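Side-chain contacts in acyl-coenzyme A oxidase acox-1.1 (Caenorhabditis elegans, PDB 5K3H), which catalyses the FAD-dependent desaturation of acyl-CoAs to (2E)-enoyl-CoAs with formation of hydrogen peroxide, the first step of peroxisomal beta-oxidation: residues Gly172-Val177 with Val272-Thr277; Val203-Ile208 with Phe213-Phe218; Asp382-Thr387 with Leu441-Arg446. One frame throughout, in Å; residues are numbered along the deposited sequence.

In the fold
Interactions 1 and 2 belong to the same beta region and touch: Val272 and Phe176 of interaction 1 pack on Met206, and Phe176 also meets Phe218, both of interaction 2. Both contacts are partly buried, but their chemistry differs. Interaction 2 pairs two adjacent strands through backbone hydrogen bonds and buries 582 Å². Interaction 1, with a solvent-exposed side at Gln174 and no hydrogen bond across it, joins the start of strand 175-179 and its bulge to the end of strand 271-272 and the turn after it. Interaction 3 is buried and stands apart in the helical part, about 26 Å centre to centre from interaction 2; there Ala385 meets Leu444, with a polar pair at the margin.

Interaction 1: Gly172-Val177 with Val272-Thr277; sequences GTQEFV and VEADGT
Phe176 and Val272 form the inner, well-packed half of this contact, and Gln174 and Ala274 the outer half. Phe176 CZ stands 4.3 Å from Val272 CG1, an ordinary apolar distance, and the methyl approaches the ring obliquely. The phenyl group gets there because CG lies beside the backbone N, with chi1 at -73°, which carries the ring out from strand 175-179 toward the other segment. Both residues are buried: Met206 and Leu265 touch each of them, while Phe218 and Tyr169 bring their rings against Phe176.

The two backbones come together where different turns meet. Gln174 and Glu175 together lie opposite Asp170 in a G1 beta bulge, at the link between strands 166-170 and 175-179. Across from it, Glu273 to Gly276 make a type I beta turn, with Gly276 N hydrogen-bonded to Glu273 O at 2.7 Å, in the loop joining the short strands 271-272 and 278-279. At the phi of 90° found in Gly276 a side chain would run into the preceding carbonyl oxygen, so the turn ends on glycine. An Asx turn overlaps this loop: Thr277 N donates to Asp275 OD1 over 2.9 Å, arriving from above the carboxylate plane.

The solvent side covers more area but is looser in kind: the exposed, extended side chain of Gln174 lies along one methyl, its NE2 3.3 Å from Ala274 CB and its CD 3.9 Å from the same atom. No hydrogen bond spans the two segments, and the amide N meets Ala274 only by van der Waals contact. Gln174 and Ala274 also touch crystal neighbours, and the lattice may therefore influence the amide position. The backbone of the turn is tied inward instead, Ala274 O being hydrogen-bonded to Tyr169 OH.

Interaction 2: Val203-Ile208 with Phe213-Phe218; sequences VAHMYI and FGPHTF
Met206 CE sits almost centrally over one face of the His216 ring, 3.6 Å from its centroid and 7° off the normal, a clear CH-pi contact. The chain of Met206 runs with CG anti to the backbone N and then bends at its last torsion (chi3 66°), which turns the methyl onto the imidazole. The sulfur meets a second ring differently: Met206 SD is 4.0 Å from Phe218 CZ and lies at the edge of that ring, a Met-aromatic contact. Further along the strands, Phe213 crosses Ile208 at about a right angle, its CE1 3.7 Å from Ile208 CB. On the face occupied by Val203, His205, Pro215 and Thr217, Val203 CG2 rests 3.6 Å from Thr217 CG2, while CG1 leans on Pro215.

These residues belong to a beta hairpin of strands 199-208 and 211-221, antiparallel neighbours in the beta domain of the acyl-CoA oxidase fold. Ala204 and His216 form a hydrogen-bonded pair, with His216 N to Ala204 O at 3.0 Å, and Phe213 N to Met206 O (2.7 Å) continues the ladder toward the turn. Val203 also packs on Tyr149, a residue that binds the FAD shared between the subunits of the dimer.

Gly214 O is gripped twice, from opposite faces of its carbonyl plane, by Met206 N and by His216 ND1, the latter at 2.9 Å. That second bond lies in the imidazole plane, only 2° out of it, and fixes the ring rotation together with the link from His216 NE2 to Tyr278 OH. With an alanine here, Met206 CE would probably lose the ring face it rests on, Gly214 O would probably keep only its bond from Met206 N, and Tyr278 OH would probably lose its imidazole partner. At the polar margin, His205 NE2 is hydrogen-bonded to Leu160 O and Thr217 OG1 to Gln127 OE1.

Interaction 3: Asp382-Thr387 with Leu441-Arg446; sequences DLHALT and LLQLAR
His384 begins the contact by turning its ring toward Gln443, the two side chains crossing at about a right angle. NE2 of His384 comes within 2.7 Å of Gln443 OE1, but the angle is too poor for a hydrogen bond. The amide oxygen approaches the ring obliquely, with the two planes 33° apart. OE1 has a proper partner in Ser388 OG, one turn further along the same helix as His384. In both residues CG stands anti to the backbone N (chi1 -179° in His384), which brings the two groups together between the helices.

Ala385 follows at the closest approach of the backbones, its CA 4.7 Å from that of Leu444. Its CB meets Leu444 CD1 at 4.0 Å, and its carbonyl oxygen lies 3.6 Å from Leu444 CB, so the leucine folds around a small residue and its peptide. The CB of Leu386 points away from the other helix and the side chain touches Leu466; it adds little here.

The axes of 382-387 and 441-446 pass 8.4 Å apart at 144°, roughly antiparallel. On its far side, helix 382-408 packs against helix 338-367 through Leu383 and Thr387, while Leu441, Leu442 and Leu444 of helix 437-456 rest on helix 520-553, where Leu441 O is hydrogen-bonded to Ser535 OG of the ATP-binding site.

Interaction 1: Gly172-Val177 with Val272-Thr277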
loop_
_atom_site.group_PDB
_atom_site.type_symbol
_atom_site.label_atom_id
_atom_site.label_comp_id
_atom_site.label_asym_id
_atom_site.label_seq_id
_atom_site.Cartn_x
_atom_site.Cartn_y
_atom_site.Cartn_z
ATOM N N GLY B 172 -27.663 -34.953 29.465
ATOM C CA GLY B 172 -27.754 -35.260 30.879
ATOM C C GLY B 172 -27.718 -34.021 31.750
ATOM O O GLY B 172 -28.494 -33.899 32.701
ATOM N N THR B 173 -26.829 -33.081 31.433
ATOM C CA THR B 173 -26.622 -31.884 32.242
ATOM C C THR B 173 -27.279 -30.635 31.667
ATOM O O THR B 173 -27.130 -29.557 32.248
ATOM C CB THR B 173 -25.127 -31.640 32.427
ATOM O OG1 THR B 173 -24.528 -31.316 31.161
ATOM C CG2 THR B 173 -24.480 -32.903 32.961
ATOM N N GLN B 174 -27.940 -30.741 30.514
ATOM C CA GLN B 174 -28.552 -29.602 29.829
ATOM C C GLN B 174 -27.565 -28.450 29.675
ATOM O O GLN B 174 -27.826 -27.310 30.084
ATOM C CB GLN B 174 -29.802 -29.138 30.561
ATOM C CG GLN B 174 -30.968 -30.114 30.487
ATOM C CD GLN B 174 -32.051 -29.716 31.447
ATOM O OE1 GLN B 174 -32.205 -30.330 32.499
ATOM N NE2 GLN B 174 -32.788 -28.648 31.113
ATOM N N GLU B 175 -26.419 -28.762 29.074
ATOM C CA GLU B 175 -25.327 -27.827 28.862
ATOM C C GLU B 175 -24.739 -28.041 27.481
ATOM O O GLU B 175 -24.823 -29.140 26.928
ATOM C CB GLU B 175 -24.232 -28.009 29.903
ATOM C CG GLU B 175 -24.525 -27.450 31.268
ATOM C CD GLU B 175 -23.466 -27.872 32.241
ATOM O OE1 GLU B 175 -23.172 -29.087 32.301
ATOM O OE2 GLU B 175 -22.871 -26.994 32.892
ATOM N N PHE B 176 -24.146 -26.982 26.924
ATOM C CA PHE B 176 -23.263 -27.105 25.765
ATOM C C PHE B 176 -21.814 -27.168 26.221
ATOM O O PHE B 176 -21.408 -26.409 27.109
ATOM C CB PHE B 176 -23.479 -25.956 24.777
ATOM C CG PHE B 176 -24.768 -26.080 24.022
ATOM C CD1 PHE B 176 -24.848 -26.891 22.901
ATOM C CD2 PHE B 176 -25.911 -25.460 24.480
ATOM C CE1 PHE B 176 -26.027 -27.047 22.214
ATOM C CE2 PHE B 176 -27.098 -25.609 23.808
ATOM C CZ PHE B 176 -27.157 -26.403 22.660
ATOM N N VAL B 177 -21.055 -28.104 25.645
ATOM C CA VAL B 177 -19.631 -28.261 25.936
ATOM C C VAL B 177 -18.891 -27.689 24.732
ATOM O O VAL B 177 -18.949 -28.256 23.641
ATOM C CB VAL B 177 -19.251 -29.734 26.163
ATOM C CG1 VAL B 177 -17.759 -29.915 26.123
ATOM C CG2 VAL B 177 -19.839 -30.301 27.453
ATOM N N VAL B 272 -33.388 -25.423 20.806
ATOM C CA VAL B 272 -32.993 -26.747 21.271
ATOM C C VAL B 272 -33.605 -26.918 22.653
ATOM O O VAL B 272 -33.261 -26.175 23.584
ATOM C CB VAL B 272 -31.461 -26.933 21.314
ATOM C CG1 VAL B 272 -31.077 -28.188 22.083
ATOM C CG2 VAL B 272 -30.893 -26.998 19.899
ATOM N N GLU B 273 -34.509 -27.893 22.786
ATOM C CA GLU B 273 -35.209 -28.133 24.041
ATOM C C GLU B 273 -34.313 -28.932 24.968
ATOM O O GLU B 273 -33.259 -29.432 24.567
ATOM C CB GLU B 273 -36.553 -28.814 23.781
ATOM C CG GLU B 273 -37.316 -28.073 22.685
ATOM C CD GLU B 273 -38.750 -28.528 22.501
ATOM O OE1 GLU B 273 -38.974 -29.754 22.382
ATOM O OE2 GLU B 273 -39.654 -27.664 22.450
ATOM N N ALA B 274 -34.712 -28.992 26.248
ATOM C CA ALA B 274 -33.916 -29.695 27.255
ATOM C C ALA B 274 -33.615 -31.135 26.866
ATOM O O ALA B 274 -32.533 -31.647 27.161
ATOM C CB ALA B 274 -34.643 -29.671 28.598
ATOM N N ASP B 275 -34.559 -31.808 26.213
ATOM C CA ASP B 275 -34.311 -33.166 25.738
ATOM C C ASP B 275 -33.372 -33.217 24.525
ATOM O O ASP B 275 -33.119 -34.314 24.012
ATOM C CB ASP B 275 -35.634 -33.909 25.517
ATOM C CG ASP B 275 -36.472 -33.340 24.406
ATOM O OD1 ASP B 275 -36.063 -32.383 23.709
ATOM O OD2 ASP B 275 -37.581 -33.877 24.233
ATOM N N GLY B 276 -32.920 -32.069 24.008
ATOM C CA GLY B 276 -32.127 -32.037 22.799
ATOM C C GLY B 276 -32.886 -31.905 21.504
ATOM O O GLY B 276 -32.250 -31.909 20.440
ATOM N N THR B 277 -34.213 -31.812 21.550
ATOM C CA THR B 277 -34.996 -31.693 20.329
ATOM C C THR B 277 -34.699 -30.359 19.665
ATOM O O THR B 277 -34.705 -29.313 20.324
ATOM C CB THR B 277 -36.493 -31.796 20.638
ATOM O OG1 THR B 277 -36.747 -32.970 21.423
ATOM C CG2 THR B 277 -37.328 -31.828 19.356
#

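Interaction 2: Val203-Ile208 with Phe213-Phe218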
loop_
_atom_site.group_PDB
_atom_site.type_symbol
_atom_site.label_atom_id
_atom_site.label_comp_id
_atom_site.label_asym_id
_atom_site.label_seq_id
_atom_site.Cartn_x
_atom_site.Cartn_y
_atom_site.Cartn_z
ATOM N N VAL B 203 -19.164 -18.513 17.471
ATOM C CA VAL B 203 -19.724 -19.375 16.437
ATOM C C VAL B 203 -19.034 -20.730 16.510
ATOM O O VAL B 203 -17.803 -20.809 16.577
ATOM C CB VAL B 203 -19.589 -18.740 15.045
ATOM C CG1 VAL B 203 -20.231 -19.628 14.014
ATOM C CG2 VAL B 203 -20.254 -17.380 15.031
ATOM N N ALA B 204 -19.833 -21.795 16.503
ATOM C CA ALA B 204 -19.344 -23.154 16.677
ATOM C C ALA B 204 -20.334 -24.115 16.034
ATOM O O ALA B 204 -21.532 -23.833 15.960
ATOM C CB ALA B 204 -19.154 -23.493 18.163
ATOM N N HIS B 205 -19.824 -25.263 15.598
ATOM C CA HIS B 205 -20.671 -26.310 15.048
ATOM C C HIS B 205 -21.412 -27.053 16.149
ATOM O O HIS B 205 -20.784 -27.584 17.073
ATOM C CB HIS B 205 -19.826 -27.288 14.241
ATOM C CG HIS B 205 -19.482 -26.798 12.872
ATOM N ND1 HIS B 205 -18.988 -27.628 11.887
ATOM C CD2 HIS B 205 -19.592 -25.571 12.312
ATOM C CE1 HIS B 205 -18.796 -26.927 10.787
ATOM N NE2 HIS B 205 -19.160 -25.679 11.017
ATOM N N MET B 206 -22.742 -27.137 16.030
ATOM C CA MET B 206 -23.569 -27.700 17.095
ATOM C C MET B 206 -23.860 -29.183 16.855
ATOM O O MET B 206 -24.497 -29.557 15.866
ATOM C CB MET B 206 -24.880 -26.926 17.253
ATOM C CG MET B 206 -25.651 -27.360 18.500
ATOM S SD MET B 206 -27.008 -26.262 18.943
ATOM C CE MET B 206 -28.122 -26.509 17.543
ATOM N N TYR B 207 -23.469 -30.011 17.815
ATOM C CA TYR B 207 -23.668 -31.449 17.752
ATOM C C TYR B 207 -24.677 -31.874 18.817
ATOM O O TYR B 207 -24.596 -31.433 19.973
ATOM C CB TYR B 207 -22.340 -32.177 17.955
ATOM C CG TYR B 207 -21.426 -32.170 16.745
ATOM C CD1 TYR B 207 -20.661 -31.047 16.432
ATOM C CD2 TYR B 207 -21.298 -33.297 15.933
ATOM C CE1 TYR B 207 -19.803 -31.045 15.340
ATOM C CE2 TYR B 207 -20.437 -33.302 14.826
ATOM C CZ TYR B 207 -19.698 -32.183 14.554
ATOM O OH TYR B 207 -18.861 -32.183 13.480
ATOM N N ILE B 208 -25.656 -32.681 18.415
ATOM C CA ILE B 208 -26.606 -33.292 19.339
ATOM C C ILE B 208 -26.724 -34.765 19.002
ATOM O O ILE B 208 -27.075 -35.119 17.872
ATOM C CB ILE B 208 -27.987 -32.624 19.298
ATOM C CG1 ILE B 208 -27.861 -31.102 19.406
ATOM C CG2 ILE B 208 -28.891 -33.189 20.407
ATOM C CD1 ILE B 208 -29.184 -30.410 19.186
ATOM N N PHE B 213 -25.350 -30.147 13.390
ATOM C CA PHE B 213 -26.397 -29.233 12.954
ATOM C C PHE B 213 -25.855 -27.942 12.345
ATOM O O PHE B 213 -26.637 -27.030 12.050
ATOM C CB PHE B 213 -27.330 -28.926 14.130
ATOM C CG PHE B 213 -28.223 -30.086 14.502
ATOM C CD1 PHE B 213 -27.767 -31.090 15.353
ATOM C CD2 PHE B 213 -29.507 -30.178 13.993
ATOM C CE1 PHE B 213 -28.570 -32.153 15.676
ATOM C CE2 PHE B 213 -30.320 -31.248 14.314
ATOM C CZ PHE B 213 -29.854 -32.237 15.160
ATOM N N GLY B 214 -24.542 -27.823 12.171
ATOM C CA GLY B 214 -23.984 -26.662 11.523
ATOM C C GLY B 214 -23.705 -25.527 12.486
ATOM O O GLY B 214 -23.927 -25.642 13.700
ATOM N N PRO B 215 -23.226 -24.398 11.954
ATOM C CA PRO B 215 -22.808 -23.287 12.822
ATOM C C PRO B 215 -24.002 -22.603 13.471
ATOM O O PRO B 215 -24.999 -22.295 12.809
ATOM C CB PRO B 215 -22.061 -22.345 11.868
ATOM C CG PRO B 215 -22.552 -22.679 10.537
ATOM C CD PRO B 215 -22.899 -24.144 10.543
ATOM N N HIS B 216 -23.895 -22.406 14.787
ATOM C CA HIS B 216 -24.835 -21.676 15.623
ATOM C C HIS B 216 -24.052 -20.750 16.548
ATOM O O HIS B 216 -22.835 -20.888 16.708
ATOM C CB HIS B 216 -25.703 -22.635 16.439
ATOM C CG HIS B 216 -26.697 -23.393 15.622
ATOM N ND1 HIS B 216 -26.335 -24.392 14.746
ATOM C CD2 HIS B 216 -28.047 -23.303 15.553
ATOM C CE1 HIS B 216 -27.421 -24.894 14.179
ATOM N NE2 HIS B 216 -28.473 -24.247 14.647
ATOM N N THR B 217 -24.742 -19.797 17.171
ATOM C CA THR B 217 -24.063 -18.811 18.006
ATOM C C THR B 217 -24.483 -18.915 19.473
ATOM O O THR B 217 -25.653 -19.180 19.800
ATOM C CB THR B 217 -24.277 -17.374 17.457
ATOM O OG1 THR B 217 -25.669 -17.044 17.450
ATOM C CG2 THR B 217 -23.727 -17.252 16.045
ATOM N N PHE B 218 -23.509 -18.676 20.351
ATOM C CA PHE B 218 -23.668 -18.909 21.778
ATOM C C PHE B 218 -23.113 -17.720 22.542
ATOM O O PHE B 218 -22.042 -17.195 22.211
ATOM C CB PHE B 218 -22.944 -20.190 22.255
ATOM C CG PHE B 218 -23.353 -21.441 21.513
ATOM C CD1 PHE B 218 -24.342 -22.271 22.021
ATOM C CD2 PHE B 218 -22.813 -21.740 20.272
ATOM C CE1 PHE B 218 -24.742 -23.397 21.341
ATOM C CE2 PHE B 218 -23.203 -22.885 19.592
ATOM C CZ PHE B 218 -24.169 -23.701 20.126
#

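Interaction 3: Asp382-Thr387 with Leu441-Arg446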
loop_
_atom_site.group_PDB
_atom_site.type_symbol
_atom_site.label_atom_id
_atom_site.label_comp_id
_atom_site.label_asym_id
_atom_site.label_seq_id
_atom_site.Cartn_x
_atom_site.Cartn_y
_atom_site.Cartn_z
ATOM N N ASP B 382 -30.614 -10.435 -5.043
ATOM C CA ASP B 382 -30.194 -9.301 -5.869
ATOM C C ASP B 382 -29.254 -8.372 -5.105
ATOM O O ASP B 382 -28.287 -7.849 -5.671
ATOM C CB ASP B 382 -31.421 -8.502 -6.344
ATOM C CG ASP B 382 -31.644 -8.575 -7.862
ATOM O OD1 ASP B 382 -31.414 -7.564 -8.581
ATOM O OD2 ASP B 382 -32.069 -9.653 -8.343
ATOM N N LEU B 383 -29.522 -8.168 -3.816
ATOM C CA LEU B 383 -28.778 -7.206 -3.023
ATOM C C LEU B 383 -27.637 -7.830 -2.235
ATOM O O LEU B 383 -26.599 -7.179 -2.054
ATOM C CB LEU B 383 -29.722 -6.476 -2.065
ATOM C CG LEU B 383 -29.189 -5.190 -1.422
ATOM C CD1 LEU B 383 -28.916 -4.118 -2.470
ATOM C CD2 LEU B 383 -30.162 -4.682 -0.366
ATOM N N HIS B 384 -27.786 -9.068 -1.762
ATOM C CA HIS B 384 -26.674 -9.692 -1.063
ATOM C C HIS B 384 -25.524 -9.957 -2.017
ATOM O O HIS B 384 -24.357 -9.948 -1.599
ATOM C CB HIS B 384 -27.118 -10.995 -0.392
ATOM C CG HIS B 384 -26.027 -11.688 0.376
ATOM N ND1 HIS B 384 -25.439 -11.142 1.501
ATOM C CD2 HIS B 384 -25.406 -12.876 0.168
ATOM C CE1 HIS B 384 -24.511 -11.967 1.957
ATOM N NE2 HIS B 384 -24.469 -13.026 1.165
ATOM N N ALA B 385 -25.840 -10.206 -3.294
ATOM C CA ALA B 385 -24.812 -10.416 -4.313
ATOM C C ALA B 385 -24.059 -9.127 -4.623
ATOM O O ALA B 385 -22.819 -9.107 -4.656
ATOM C CB ALA B 385 -25.459 -10.967 -5.578
ATOM N N LEU B 386 -24.797 -8.036 -4.836
ATOM C CA LEU B 386 -24.186 -6.753 -5.162
ATOM C C LEU B 386 -23.321 -6.246 -4.019
ATOM O O LEU B 386 -22.198 -5.773 -4.234
ATOM C CB LEU B 386 -25.284 -5.745 -5.500
ATOM C CG LEU B 386 -24.861 -4.276 -5.603
ATOM C CD1 LEU B 386 -24.160 -3.973 -6.924
ATOM C CD2 LEU B 386 -26.087 -3.374 -5.385
ATOM N N THR B 387 -23.845 -6.321 -2.797
ATOM C CA THR B 387 -23.111 -5.930 -1.598
ATOM C C THR B 387 -21.789 -6.687 -1.471
ATOM O O THR B 387 -20.781 -6.122 -1.029
ATOM C CB THR B 387 -24.018 -6.169 -0.395
ATOM O OG1 THR B 387 -25.004 -5.132 -0.372
ATOM C CG2 THR B 387 -23.244 -6.177 0.925
ATOM N N LEU B 441 -16.159 -11.663 -4.371
ATOM C CA LEU B 441 -16.407 -11.478 -5.798
ATOM C C LEU B 441 -16.963 -12.737 -6.438
ATOM O O LEU B 441 -17.858 -12.658 -7.287
ATOM C CB LEU B 441 -15.142 -11.058 -6.545
ATOM C CG LEU B 441 -14.681 -9.632 -6.344
ATOM C CD1 LEU B 441 -13.332 -9.483 -7.004
ATOM C CD2 LEU B 441 -15.702 -8.634 -6.884
ATOM N N LEU B 442 -16.463 -13.909 -6.045
ATOM C CA LEU B 442 -16.966 -15.136 -6.657
ATOM C C LEU B 442 -18.381 -15.484 -6.159
ATOM O O LEU B 442 -19.124 -16.181 -6.863
ATOM C CB LEU B 442 -15.927 -16.253 -6.439
ATOM C CG LEU B 442 -14.676 -16.226 -7.363
ATOM C CD1 LEU B 442 -13.617 -17.230 -6.962
ATOM C CD2 LEU B 442 -15.044 -16.506 -8.804
ATOM N N GLN B 443 -18.794 -14.969 -5.000
ATOM C CA GLN B 443 -20.198 -15.062 -4.614
ATOM C C GLN B 443 -21.100 -14.243 -5.547
ATOM O O GLN B 443 -22.188 -14.694 -5.925
ATOM C CB GLN B 443 -20.352 -14.589 -3.180
ATOM C CG GLN B 443 -21.773 -14.506 -2.691
ATOM C CD GLN B 443 -21.797 -14.309 -1.204
ATOM O OE1 GLN B 443 -22.597 -13.528 -0.674
ATOM N NE2 GLN B 443 -20.885 -14.995 -0.511
ATOM N N LEU B 444 -20.684 -13.024 -5.912
ATOM C CA LEU B 444 -21.399 -12.288 -6.953
ATOM C C LEU B 444 -21.321 -13.017 -8.291
ATOM O O LEU B 444 -22.287 -13.026 -9.063
ATOM C CB LEU B 444 -20.841 -10.861 -7.068
ATOM C CG LEU B 444 -21.295 -9.930 -8.208
ATOM C CD1 LEU B 444 -22.808 -9.804 -8.289
ATOM C CD2 LEU B 444 -20.663 -8.553 -8.019
ATOM N N ALA B 445 -20.179 -13.636 -8.581
ATOM C CA ALA B 445 -20.030 -14.363 -9.840
ATOM C C ALA B 445 -21.078 -15.455 -9.994
ATOM O O ALA B 445 -21.613 -15.649 -11.089
ATOM C CB ALA B 445 -18.632 -14.970 -9.939
ATOM N N ARG B 446 -21.362 -16.203 -8.917
ATOM C CA ARG B 446 -22.383 -17.251 -8.977
ATOM C C ARG B 446 -23.735 -16.677 -9.375
ATOM O O ARG B 446 -24.447 -17.257 -10.208
ATOM C CB ARG B 446 -22.472 -17.995 -7.636
ATOM C CG ARG B 446 -21.227 -18.830 -7.299
ATOM C CD ARG B 446 -21.539 -20.015 -6.382
ATOM N NE ARG B 446 -20.413 -20.961 -6.323
ATOM C CZ ARG B 446 -20.189 -21.947 -7.206
ATOM N NH1 ARG B 446 -21.016 -22.148 -8.228
ATOM N NH2 ARG B 446 -19.134 -22.743 -7.073
#